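Local coordinates for protein exodeoxyribonuclease III (Neisseria meningitidis, PDB 2JC4) that probably acts as a metal-dependent 3'-5' exonuclease on double-stranded DNA, within the AP endonuclease family of DNA repair phosphodiesterases, at residues T4-N9 with R243-A248. Residues are numbered along the deposited sequence; the frame is centred on the assembly and turned at random.
Sequences TTWNVN and RPSDHA. With MG (magnesium ion), chain B.
The amide of Asn7 lies flat on one face of the His247 imidazole, the two planes only 6° apart. Asn7 CB sits over the same face in a CH-pi contact, 3.8 Å from the centroid of the His247 ring, and although Asn7 ND2 comes to 3.4 Å from His247 NE2, the angle is poor for a hydrogen bond and the pair meets as a stack. Both groups are also held from outside the stack: ND2 donates to Asp146 and Glu34, and His247 ND1 is hydrogen-bonded to Asp217. The indole of Trp6 points its NE1 at the backbone O of His247 (2.8 Å), an acceptor nearly in the ring plane although the donor stands well above the carbonyl plane. With OG anti to the backbone N (chi1 172°), Ser245 gives its proton to Asn7 O (2.6 Å) and accepts from His247 N in an ST turn. The end of central strand 2-7 is thereby joined to the loop before its antiparallel neighbour, strand 250-254, beside the magnesium site of this DNase I-like fold, where His247 is the probable proton acceptor. Here an Asx turn, Asn9 N to Asn7 OD1, leads into Asn9, whose OD1 binds magnesium (2.5 Å) and also accepts from Lys36; Glu34 and four waters complete the ion's shell. Asp246 crosses the Asn9 side chain at about a right angle and reaches the ion through water: its OD2 accepts from a metal-bound water at 2.8 Å.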
loop_
_atom_site.group_PDB
_atom_site.type_symbol
_atom_site.label_atom_id
_atom_site.label_comp_id
_atom_site.label_asym_id
_atom_site.label_seq_id
_atom_site.Cartn_x
_atom_site.Cartn_y
_atom_site.Cartn_z
ATOM N N THR A 4 2.546 -9.011 1.091
ATOM C CA THR A 4 2.264 -8.352 -0.201
ATOM C C THR A 4 1.232 -7.226 -0.014
ATOM O O THR A 4 0.274 -7.378 0.754
ATOM C CB THR A 4 1.759 -9.411 -1.191
ATOM O OG1 THR A 4 2.788 -10.416 -1.338
ATOM C CG2 THR A 4 1.355 -8.800 -2.591
ATOM N N THR A 5 1.445 -6.101 -0.713
ATOM C CA THR A 5 0.469 -5.015 -0.799
ATOM C C THR A 5 0.048 -4.862 -2.280
ATOM O O THR A 5 0.881 -4.988 -3.182
ATOM C CB THR A 5 1.049 -3.673 -0.236
ATOM O OG1 THR A 5 0.086 -2.620 -0.399
ATOM C CG2 THR A 5 2.385 -3.261 -0.932
ATOM N N TRP A 6 -1.238 -4.627 -2.525
ATOM C CA TRP A 6 -1.702 -4.511 -3.898
ATOM C C TRP A 6 -2.899 -3.607 -3.993
ATOM O O TRP A 6 -3.932 -3.855 -3.357
ATOM C CB TRP A 6 -2.029 -5.909 -4.484
ATOM C CG TRP A 6 -2.262 -5.890 -6.003
ATOM C CD1 TRP A 6 -1.856 -4.931 -6.883
ATOM C CD2 TRP A 6 -2.938 -6.884 -6.770
ATOM N NE1 TRP A 6 -2.259 -5.260 -8.165
ATOM C CE2 TRP A 6 -2.931 -6.455 -8.120
ATOM C CE3 TRP A 6 -3.542 -8.102 -6.449
ATOM C CZ2 TRP A 6 -3.512 -7.217 -9.159
ATOM C CZ3 TRP A 6 -4.124 -8.849 -7.467
ATOM C CH2 TRP A 6 -4.109 -8.415 -8.804
ATOM N N ASN A 7 -2.768 -2.545 -4.792
ATOM C CA ASN A 7 -3.899 -1.683 -5.127
ATOM C C ASN A 7 -4.555 -2.341 -6.343
ATOM O O ASN A 7 -3.972 -2.387 -7.438
ATOM C CB ASN A 7 -3.402 -0.248 -5.444
ATOM C CG ASN A 7 -4.516 0.678 -5.851
ATOM O OD1 ASN A 7 -5.495 0.255 -6.479
ATOM N ND2 ASN A 7 -4.381 1.959 -5.510
ATOM N N VAL A 8 -5.729 -2.923 -6.117
ATOM C CA VAL A 8 -6.385 -3.783 -7.105
ATOM C C VAL A 8 -7.301 -3.016 -8.050
ATOM O O VAL A 8 -7.845 -3.617 -8.972
ATOM C CB VAL A 8 -7.237 -4.909 -6.425
ATOM C CG1 VAL A 8 -6.356 -5.924 -5.742
ATOM C CG2 VAL A 8 -8.273 -4.325 -5.422
ATOM N N ASN A 9 -7.509 -1.715 -7.798
ATOM C CA ASN A 9 -8.345 -0.884 -8.693
ATOM C C ASN A 9 -9.730 -1.511 -8.956
ATOM O O ASN A 9 -10.136 -1.719 -10.122
ATOM C CB ASN A 9 -7.620 -0.638 -10.036
ATOM C CG ASN A 9 -8.350 0.349 -10.909
ATOM O OD1 ASN A 9 -9.011 1.231 -10.398
ATOM N ND2 ASN A 9 -8.227 0.210 -12.229
ATOM N N ARG A 243 -6.331 -7.628 -18.620
ATOM C CA ARG A 243 -7.144 -6.831 -17.714
ATOM C C ARG A 243 -6.464 -6.646 -16.330
ATOM O O ARG A 243 -7.014 -7.062 -15.317
ATOM C CB ARG A 243 -8.536 -7.473 -17.549
ATOM N N PRO A 244 -5.254 -6.053 -16.301
ATOM C CA PRO A 244 -4.543 -5.932 -15.031
ATOM C C PRO A 244 -5.022 -4.729 -14.200
ATOM O O PRO A 244 -5.661 -3.811 -14.731
ATOM C CB PRO A 244 -3.092 -5.717 -15.481
ATOM C CG PRO A 244 -3.226 -4.946 -16.736
ATOM C CD PRO A 244 -4.478 -5.467 -17.414
ATOM N N SER A 245 -4.708 -4.716 -12.902
ATOM C CA SER A 245 -4.742 -3.462 -12.169
ATOM C C SER A 245 -3.650 -2.548 -12.764
ATOM O O SER A 245 -2.633 -3.047 -13.305
ATOM C CB SER A 245 -4.516 -3.705 -10.691
ATOM O OG SER A 245 -4.371 -2.460 -10.033
ATOM N N ASP A 246 -3.827 -1.223 -12.652
ATOM C CA ASP A 246 -2.739 -0.309 -13.044
ATOM C C ASP A 246 -1.549 -0.373 -12.061
ATOM O O ASP A 246 -0.442 -0.005 -12.420
ATOM C CB ASP A 246 -3.243 1.136 -13.287
ATOM C CG ASP A 246 -4.055 1.703 -12.107
ATOM O OD1 ASP A 246 -4.416 0.962 -11.167
ATOM O OD2 ASP A 246 -4.336 2.920 -12.144
ATOM N N HIS A 247 -1.769 -0.843 -10.842
ATOM C CA HIS A 247 -0.643 -1.058 -9.884
ATOM C C HIS A 247 -0.257 -2.532 -9.872
ATOM O O HIS A 247 -1.116 -3.403 -9.996
ATOM C CB HIS A 247 -1.043 -0.703 -8.437
ATOM C CG HIS A 247 -1.380 0.747 -8.212
ATOM N ND1 HIS A 247 -0.598 1.570 -7.434
ATOM C CD2 HIS A 247 -2.445 1.494 -8.596
ATOM C CE1 HIS A 247 -1.135 2.781 -7.394
ATOM N NE2 HIS A 247 -2.264 2.758 -8.084
ATOM N N ALA A 248 1.031 -2.793 -9.631
ATOM C CA ALA A 248 1.567 -4.133 -9.446
ATOM C C ALA A 248 1.650 -4.428 -7.947
ATOM O O ALA A 248 1.899 -3.502 -7.155
ATOM C CB ALA A 248 2.998 -4.206 -10.050
HETATM MG MG MG B . -7.693 3.192 -9.522
HETATM O O HOH W 1 -0.001 -2.215 -5.651
HETATM O O HOH W 2 -5.919 1.933 -9.028
HETATM O O HOH W 3 -6.939 3.681 -11.541
HETATM O O HOH W 4 -6.446 4.753 -8.618
HETATM O O HOH W 5 -9.421 4.551 -9.605
#